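N-acetylgalactosaminyltransferase 7 (Homo sapiens, PDB 6IWR) belongs to the polypeptide GalNAc transferases and joins a family 2 glycosyltransferase domain of the GT-A clan to a ricin-type beta-trefoil lectin domain. Local coordinates at residues Ile281-Gly286 / Trp302-Leu307; Tyr291-Trp296 / Arg323-Ala328. All blocks are in the same frame, centred on the assembly; numbering follows the deposited sequence.

Contact 1 (Ile281-Gly286 / Trp302-Leu307); sequences IPQGGG and WKRVPL
Arg304 reaches from strand 302-306 to the loop 281-286 and meets it with two different parts of its guanidinium group: one face lies against the amide of Gln283, and the edge turns to the backbone of Gly284. The stacked pair is slightly splayed, the amide and guanidinium planes being 27° apart. The amide carbon lies over the middle of the guanidinium, Gln283 CD being 3.9 Å from Arg304 CZ. Closer to the loop backbone, Gln283 CB lies 3.8 Å from Arg304 NH1, so the guanidinium lies across the glutamine side chain, touching CB near NH1 and the amide near CZ and NE. A bend at chi3 (79°) turns the guanidinium of Arg304 out of line with the first part of the chain, and in this position one face meets the amide while NH1 comes to Gly284 O. Gln283 is itself extended beyond CG, which carries its amide out over the guanidinium.

At the guanidinium edge, Arg304 NH1 gives a weak, strongly bent hydrogen bond to Gly284 O (2.8 Å, 119° at the hydrogen). The same nitrogen is 3.4 Å from Gly285 CA, where the loop brings bare backbone against the arginine. Further on, Gly286 passes the ring of Pro306, although their separation in the model is doubtful.

Outside the two segments, Gln283 also touches Val272 and Tyr382 of the main sheet, while Ile281 and Pro282 pack on Leu572 of the second subunit. The side chain of Gln283 is about 12 Å from the bound manganese ion. The whole is an irregular, glycine-rich loop laid against the second strand of a beta hairpin within the glycosyltransferase domain.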
ATOM      1  N   ILE A 281      -4.788   8.085 -22.492  1.00 29.49           N
ATOM      2  CA  ILE A 281      -6.002   7.286 -22.343  1.00 32.01           C
ATOM      3  C   ILE A 281      -7.094   8.181 -21.762  1.00 32.90           C
ATOM      4  O   ILE A 281      -6.802   9.021 -20.889  1.00 29.15           O
ATOM      5  CB  ILE A 281      -5.754   6.090 -21.408  1.00 39.94           C
ATOM      6  CG1 ILE A 281      -4.409   5.405 -21.698  1.00 39.14           C
ATOM      7  CG2 ILE A 281      -6.908   5.162 -21.405  1.00 44.35           C
ATOM      8  CD1 ILE A 281      -3.273   5.841 -20.674  1.00 40.17           C
ATOM      9  N   PRO A 282      -8.345   8.059 -22.198  1.00 32.25           N
ATOM     10  CA  PRO A 282      -9.442   8.774 -21.518  1.00 26.86           C
ATOM     11  C   PRO A 282      -9.803   8.119 -20.190  1.00 31.84           C
ATOM     12  O   PRO A 282      -9.522   6.940 -19.956  1.00 41.73           O
ATOM     13  CB  PRO A 282     -10.607   8.688 -22.507  1.00 22.78           C
ATOM     14  CG  PRO A 282     -10.227   7.640 -23.483  1.00 31.23           C
ATOM     15  CD  PRO A 282      -8.749   7.443 -23.467  1.00 29.67           C
ATOM     16  N   GLN A 283     -10.432   8.898 -19.306  1.00 31.37           N
ATOM     17  CA  GLN A 283     -10.870   8.347 -18.022  1.00 32.89           C
ATOM     18  C   GLN A 283     -12.031   7.355 -18.179  1.00 35.06           C
ATOM     19  O   GLN A 283     -12.865   7.460 -19.082  1.00 32.00           O
ATOM     20  CB  GLN A 283     -11.290   9.456 -17.066  1.00 29.80           C
ATOM     21  CG  GLN A 283     -10.160  10.284 -16.537  1.00 32.71           C
ATOM     22  CD  GLN A 283     -10.604  11.154 -15.367  1.00 36.92           C
ATOM     23  OE1 GLN A 283     -10.677  12.397 -15.453  1.00 29.03           O
ATOM     24  NE2 GLN A 283     -10.919  10.494 -14.265  1.00 36.26           N
ATOM     25  N   GLY A 284     -12.063   6.367 -17.288  1.00 32.22           N
ATOM     26  CA  GLY A 284     -13.242   5.536 -17.163  1.00 36.96           C
ATOM     27  C   GLY A 284     -14.363   6.332 -16.524  1.00 43.30           C
ATOM     28  O   GLY A 284     -14.257   6.806 -15.392  1.00 47.93           O
ATOM     29  N   GLY A 285     -15.442   6.519 -17.259  1.00 49.91           N
ATOM     30  CA  GLY A 285     -16.475   7.441 -16.848  1.00 55.99           C
ATOM     31  C   GLY A 285     -17.800   7.016 -17.433  1.00 52.47           C
ATOM     32  O   GLY A 285     -17.866   6.422 -18.506  1.00 58.33           O
ATOM     33  N   GLY A 286     -18.856   7.368 -16.714  1.00 50.62           N
ATOM     34  CA  GLY A 286     -20.116   6.659 -16.871  1.00 55.34           C
ATOM     35  C   GLY A 286     -20.586   6.518 -18.306  1.00 46.79           C
ATOM     36  O   GLY A 286     -20.923   5.419 -18.753  1.00 62.83           O
ATOM     37  N   TRP A 302     -14.170  13.857  -4.073  1.00 29.14           N
ATOM     38  CA  TRP A 302     -14.466  13.954  -5.489  1.00 27.77           C
ATOM     39  C   TRP A 302     -14.913  12.613  -6.064  1.00 27.46           C
ATOM     40  O   TRP A 302     -14.307  11.581  -5.784  1.00 31.14           O
ATOM     41  CB  TRP A 302     -13.209  14.453  -6.197  1.00 29.43           C
ATOM     42  CG  TRP A 302     -13.239  14.281  -7.646  1.00 28.70           C
ATOM     43  CD1 TRP A 302     -12.615  13.305  -8.370  1.00 25.91           C
ATOM     44  CD2 TRP A 302     -13.939  15.100  -8.582  1.00 26.53           C
ATOM     45  NE1 TRP A 302     -12.884  13.477  -9.701  1.00 28.75           N
ATOM     46  CE2 TRP A 302     -13.699  14.570  -9.856  1.00 28.61           C
ATOM     47  CE3 TRP A 302     -14.743  16.237  -8.467  1.00 29.74           C
ATOM     48  CZ2 TRP A 302     -14.231  15.130 -11.003  1.00 28.50           C
ATOM     49  CZ3 TRP A 302     -15.273  16.790  -9.612  1.00 31.49           C
ATOM     50  CH2 TRP A 302     -15.013  16.236 -10.864  1.00 29.70           C
ATOM     51  N   LYS A 303     -15.962  12.637  -6.888  1.00 27.40           N
ATOM     52  CA  LYS A 303     -16.538  11.450  -7.513  1.00 25.68           C
ATOM     53  C   LYS A 303     -17.018  11.814  -8.918  1.00 30.72           C
ATOM     54  O   LYS A 303     -17.312  12.980  -9.211  1.00 30.60           O
ATOM     55  CB  LYS A 303     -17.733  10.889  -6.713  1.00 29.80           C
ATOM     56  CG  LYS A 303     -17.452  10.402  -5.294  1.00 31.52           C
ATOM     57  CD  LYS A 303     -16.682   9.093  -5.248  1.00 28.67           C
ATOM     58  CE  LYS A 303     -16.389   8.680  -3.798  1.00 33.11           C
ATOM     59  NZ  LYS A 303     -15.454   7.501  -3.702  1.00 41.35           N
ATOM     60  N   ARG A 304     -17.116  10.813  -9.794  1.00 28.79           N
ATOM     61  CA  ARG A 304     -17.607  11.053 -11.149  1.00 30.21           C
ATOM     62  C   ARG A 304     -18.804  10.157 -11.443  1.00 31.67           C
ATOM     63  O   ARG A 304     -18.820   8.981 -11.072  1.00 29.93           O
ATOM     64  CB  ARG A 304     -16.498  10.836 -12.194  1.00 24.89           C
ATOM     65  CG  ARG A 304     -15.347  11.835 -12.069  1.00 25.92           C
ATOM     66  CD  ARG A 304     -14.139  11.430 -12.933  1.00 32.48           C
ATOM     67  NE  ARG A 304     -14.316  11.767 -14.353  1.00 43.35           N
ATOM     68  CZ  ARG A 304     -14.494  10.880 -15.332  1.00 42.24           C
ATOM     69  NH1 ARG A 304     -14.511   9.574 -15.057  1.00 42.91           N
ATOM     70  NH2 ARG A 304     -14.649  11.298 -16.587  1.00 42.61           N
ATOM     71  N   VAL A 305     -19.816  10.710 -12.101  1.00 28.44           N
ATOM     72  CA  VAL A 305     -20.993   9.905 -12.415  1.00 29.37           C
ATOM     73  C   VAL A 305     -21.313  10.074 -13.893  1.00 32.07           C
ATOM     74  O   VAL A 305     -20.990  11.108 -14.490  1.00 34.79           O
ATOM     75  CB  VAL A 305     -22.198  10.275 -11.534  1.00 32.68           C
ATOM     76  CG1 VAL A 305     -21.848  10.166 -10.047  1.00 19.90           C
ATOM     77  CG2 VAL A 305     -22.717  11.664 -11.909  1.00 26.74           C
ATOM     78  N   PRO A 306     -21.938   9.092 -14.523  1.00 35.87           N
ATOM     79  CA  PRO A 306     -22.175   9.190 -15.969  1.00 36.81           C
ATOM     80  C   PRO A 306     -23.086  10.361 -16.306  1.00 35.14           C
ATOM     81  O   PRO A 306     -23.922  10.782 -15.500  1.00 34.65           O
ATOM     82  CB  PRO A 306     -22.836   7.851 -16.305  1.00 38.54           C
ATOM     83  CG  PRO A 306     -23.464   7.423 -15.010  1.00 38.34           C
ATOM     84  CD  PRO A 306     -22.524   7.879 -13.938  1.00 33.79           C
ATOM     85  N   LEU A 307     -22.917  10.889 -17.518  1.00 38.41           N
ATOM     86  CA  LEU A 307     -23.813  11.934 -18.009  1.00 36.13           C
ATOM     87  C   LEU A 307     -25.245  11.404 -18.083  1.00 32.42           C
ATOM     88  O   LEU A 307     -25.484  10.270 -18.499  1.00 29.83           O
ATOM     89  CB  LEU A 307     -23.349  12.437 -19.378  1.00 33.69           C
ATOM     90  CG  LEU A 307     -24.181  13.559 -20.002  1.00 29.66           C
ATOM     91  CD1 LEU A 307     -24.066  14.832 -19.213  1.00 28.73           C
ATOM     92  CD2 LEU A 307     -23.725  13.785 -21.418  1.00 33.92           C
TER

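Contact 2 (Tyr291-Trp296 / Arg323-Ala328); sequences YARGAW and RSPAMA
A buried contact joins strand 292-296, through Arg293, Gly294 and Trp296, to the irregular segment 323-328 that leads from strand 322-323 toward strand 332-335 in the glycosyltransferase domain. Its main polar element is Arg293, which grips Arg323 O side-on with two nitrogens, NE at 3.2 Å and NH1 at 3.3 Å. The carbonyl oxygen lies in the guanidinium plane, yet both donors come from the same face of the carbonyl group, and NH1 stands well above its plane. Pro325 covers a face of the guanidinium, its CD 4.0 Å over the centre, and the two side chains meet at about a right angle. With CG between the backbone N and the carbonyl carbon (chi1 49°), the arginine leaves the strand toward segment 323-328, and the bend at chi3 turns NE and NH1 to this carbonyl.

Next along the strand, Gly294 N donates to Ser324 OG at 2.7 Å (151° at the hydrogen), so a side-chain oxygen serves a strand amide. Trp296 closes the far end with its six-membered ring. Its CZ3 is 3.8 Å from Ala326 CB, which comes in at the ring edge, and equally far from Pro325 CB, which approaches obliquely.

The arginines have other partners: Arg293 forms a salt bridge with Asp460 and Arg323 one with Glu311. Helix 450-457 packs on Trp296 and Pro325, helix 355-365 covers Ala326, and strand 302-306 pairs with strand 292-296.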
ATOM      1  N   TYR A 291     -18.690  10.152 -21.229  1.00 37.64           N
ATOM      2  CA  TYR A 291     -18.942  11.439 -20.601  1.00 38.96           C
ATOM      3  C   TYR A 291     -19.377  11.227 -19.158  1.00 37.05           C
ATOM      4  O   TYR A 291     -20.291  10.447 -18.877  1.00 35.21           O
ATOM      5  CB  TYR A 291     -19.988  12.235 -21.382  1.00 35.01           C
ATOM      6  CG  TYR A 291     -19.563  12.546 -22.807  1.00 36.42           C
ATOM      7  CD1 TYR A 291     -18.233  12.470 -23.188  1.00 35.11           C
ATOM      8  CD2 TYR A 291     -20.501  12.907 -23.774  1.00 39.09           C
ATOM      9  CE1 TYR A 291     -17.850  12.738 -24.490  1.00 36.29           C
ATOM     10  CE2 TYR A 291     -20.128  13.182 -25.084  1.00 36.88           C
ATOM     11  CZ  TYR A 291     -18.802  13.101 -25.435  1.00 37.89           C
ATOM     12  OH  TYR A 291     -18.408  13.352 -26.737  1.00 41.38           O
ATOM     13  N   ALA A 292     -18.708  11.916 -18.245  1.00 36.40           N
ATOM     14  CA  ALA A 292     -19.061  11.924 -16.842  1.00 27.56           C
ATOM     15  C   ALA A 292     -19.306  13.360 -16.423  1.00 27.73           C
ATOM     16  O   ALA A 292     -18.817  14.306 -17.043  1.00 25.83           O
ATOM     17  CB  ALA A 292     -17.957  11.286 -15.994  1.00 30.25           C
ATOM     18  N   ARG A 293     -20.088  13.534 -15.371  1.00 27.93           N
ATOM     19  CA  ARG A 293     -20.147  14.836 -14.739  1.00 26.94           C
ATOM     20  C   ARG A 293     -19.510  14.710 -13.355  1.00 27.00           C
ATOM     21  O   ARG A 293     -19.366  13.604 -12.818  1.00 27.90           O
ATOM     22  CB  ARG A 293     -21.598  15.387 -14.743  1.00 22.40           C
ATOM     23  CG  ARG A 293     -22.629  14.413 -14.247  1.00 38.89           C
ATOM     24  CD  ARG A 293     -24.033  14.598 -14.809  1.00 29.07           C
ATOM     25  NE  ARG A 293     -24.466  15.981 -14.867  1.00 35.24           N
ATOM     26  CZ  ARG A 293     -25.369  16.548 -14.070  1.00 32.19           C
ATOM     27  NH1 ARG A 293     -25.699  17.820 -14.269  1.00 36.53           N
ATOM     28  NH2 ARG A 293     -25.942  15.868 -13.091  1.00 31.80           N
ATOM     29  N   GLY A 294     -19.041  15.841 -12.822  1.00 25.58           N
ATOM     30  CA  GLY A 294     -18.354  15.851 -11.537  1.00 25.47           C
ATOM     31  C   GLY A 294     -19.334  15.894 -10.372  1.00 33.54           C
ATOM     32  O   GLY A 294     -20.366  16.573 -10.426  1.00 33.01           O
ATOM     33  N   ALA A 295     -18.980  15.186  -9.306  1.00 30.02           N
ATOM     34  CA  ALA A 295     -19.866  14.973  -8.175  1.00 27.87           C
ATOM     35  C   ALA A 295     -19.007  14.808  -6.921  1.00 30.39           C
ATOM     36  O   ALA A 295     -17.808  15.104  -6.923  1.00 27.47           O
ATOM     37  CB  ALA A 295     -20.782  13.769  -8.442  1.00 27.70           C
ATOM     38  N   TRP A 296     -19.627  14.315  -5.849  1.00 30.50           N
ATOM     39  CA  TRP A 296     -18.973  14.146  -4.563  1.00 26.64           C
ATOM     40  C   TRP A 296     -19.852  13.240  -3.719  1.00 27.55           C
ATOM     41  O   TRP A 296     -21.046  13.109  -3.976  1.00 31.84           O
ATOM     42  CB  TRP A 296     -18.767  15.495  -3.870  1.00 26.78           C
ATOM     43  CG  TRP A 296     -20.058  16.200  -3.680  1.00 31.30           C
ATOM     44  CD1 TRP A 296     -20.916  16.055  -2.632  1.00 30.44           C
ATOM     45  CD2 TRP A 296     -20.669  17.138  -4.576  1.00 30.15           C
ATOM     46  NE1 TRP A 296     -22.024  16.846  -2.811  1.00 27.93           N
ATOM     47  CE2 TRP A 296     -21.902  17.525  -3.995  1.00 29.41           C
ATOM     48  CE3 TRP A 296     -20.294  17.691  -5.804  1.00 29.24           C
ATOM     49  CZ2 TRP A 296     -22.769  18.434  -4.607  1.00 25.97           C
ATOM     50  CZ3 TRP A 296     -21.149  18.598  -6.413  1.00 27.48           C
ATOM     51  CH2 TRP A 296     -22.375  18.964  -5.808  1.00 31.80           C
ATOM     52  N   ARG A 323     -23.688  20.314 -18.612  1.00 25.62           N
ATOM     53  CA  ARG A 323     -23.576  20.786 -17.235  1.00 25.14           C
ATOM     54  C   ARG A 323     -22.925  19.738 -16.324  1.00 26.39           C
ATOM     55  O   ARG A 323     -23.274  18.555 -16.366  1.00 27.60           O
ATOM     56  CB  ARG A 323     -24.949  21.163 -16.690  1.00 24.17           C
ATOM     57  CG  ARG A 323     -25.714  22.139 -17.564  1.00 28.27           C
ATOM     58  CD  ARG A 323     -26.990  22.658 -16.918  1.00 22.24           C
ATOM     59  NE  ARG A 323     -27.980  21.615 -16.649  1.00 23.79           N
ATOM     60  CZ  ARG A 323     -29.185  21.874 -16.152  1.00 21.22           C
ATOM     61  NH1 ARG A 323     -29.514  23.133 -15.914  1.00 22.38           N
ATOM     62  NH2 ARG A 323     -30.050  20.905 -15.906  1.00 22.50           N
ATOM     63  N   SER A 324     -21.993  20.187 -15.484  1.00 22.29           N
ATOM     64  CA  SER A 324     -21.487  19.411 -14.371  1.00 27.01           C
ATOM     65  C   SER A 324     -21.770  20.133 -13.052  1.00 26.77           C
ATOM     66  O   SER A 324     -21.694  21.363 -12.995  1.00 26.46           O
ATOM     67  CB  SER A 324     -19.980  19.171 -14.503  1.00 24.63           C
ATOM     68  OG  SER A 324     -19.485  18.504 -13.345  1.00 29.09           O
ATOM     69  N   PRO A 325     -22.099  19.413 -11.977  1.00 25.34           N
ATOM     70  CA  PRO A 325     -22.266  20.104 -10.690  1.00 27.72           C
ATOM     71  C   PRO A 325     -20.950  20.617 -10.117  1.00 26.70           C
ATOM     72  O   PRO A 325     -20.965  21.582  -9.336  1.00 25.33           O
ATOM     73  CB  PRO A 325     -22.899  19.037  -9.780  1.00 28.74           C
ATOM     74  CG  PRO A 325     -23.357  17.932 -10.702  1.00 25.90           C
ATOM     75  CD  PRO A 325     -22.387  17.975 -11.870  1.00 28.78           C
ATOM     76  N   ALA A 326     -19.818  20.014 -10.492  1.00 24.26           N
ATOM     77  CA  ALA A 326     -18.514  20.388  -9.959  1.00 25.15           C
ATOM     78  C   ALA A 326     -17.426  20.077 -10.989  1.00 30.63           C
ATOM     79  O   ALA A 326     -17.655  19.361 -11.971  1.00 27.52           O
ATOM     80  CB  ALA A 326     -18.230  19.647  -8.649  1.00 23.71           C
ATOM     81  N   MET A 327     -16.222  20.601 -10.740  1.00 25.67           N
ATOM     82  CA  MET A 327     -15.040  20.334 -11.547  1.00 29.44           C
ATOM     83  C   MET A 327     -13.999  19.602 -10.701  1.00 29.32           C
ATOM     84  O   MET A 327     -14.004  19.688  -9.470  1.00 28.73           O
ATOM     85  CB  MET A 327     -14.453  21.646 -12.090  1.00 24.03           C
ATOM     86  CG  MET A 327     -14.092  22.581 -10.937  1.00 28.10           C
ATOM     87  SD  MET A 327     -12.888  23.874 -11.302  1.00 28.24           S
ATOM     88  CE  MET A 327     -13.965  25.040 -12.120  1.00 20.18           C
ATOM     89  N   ALA A 328     -13.100  18.867 -11.358  1.00 31.89           N
ATOM     90  CA  ALA A 328     -12.015  18.240 -10.608  1.00 29.14           C
ATOM     91  C   ALA A 328     -11.162  19.293  -9.920  1.00 29.29           C
ATOM     92  O   ALA A 328     -10.768  19.118  -8.765  1.00 28.62           O
ATOM     93  CB  ALA A 328     -11.156  17.365 -11.521  1.00 25.21           C
TER

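The centres of contacts 1 and 2 are 9 Å apart, and both lie within the glycosyltransferase family 2 range. Their segments alternate along the chain: 281-286, 291-296, 302-307, 323-328. The second and third contribute the antiparallel strands 292-296 and 302-306 of a two-stranded hairpin, which are paired by backbone bonds including Arg293 N to Val305 O (2.7 Å) and Ala295 N to Lys303 O (2.8 Å). Contact 1 thus brings the preceding loop to one strand of this hairpin, and contact 2, which is buried, joins the other strand to segment 323-328. Trp302 adds a direct link by packing on Met327 and Ala328. The hairpin therefore connects a surface loop with the interior of the domain.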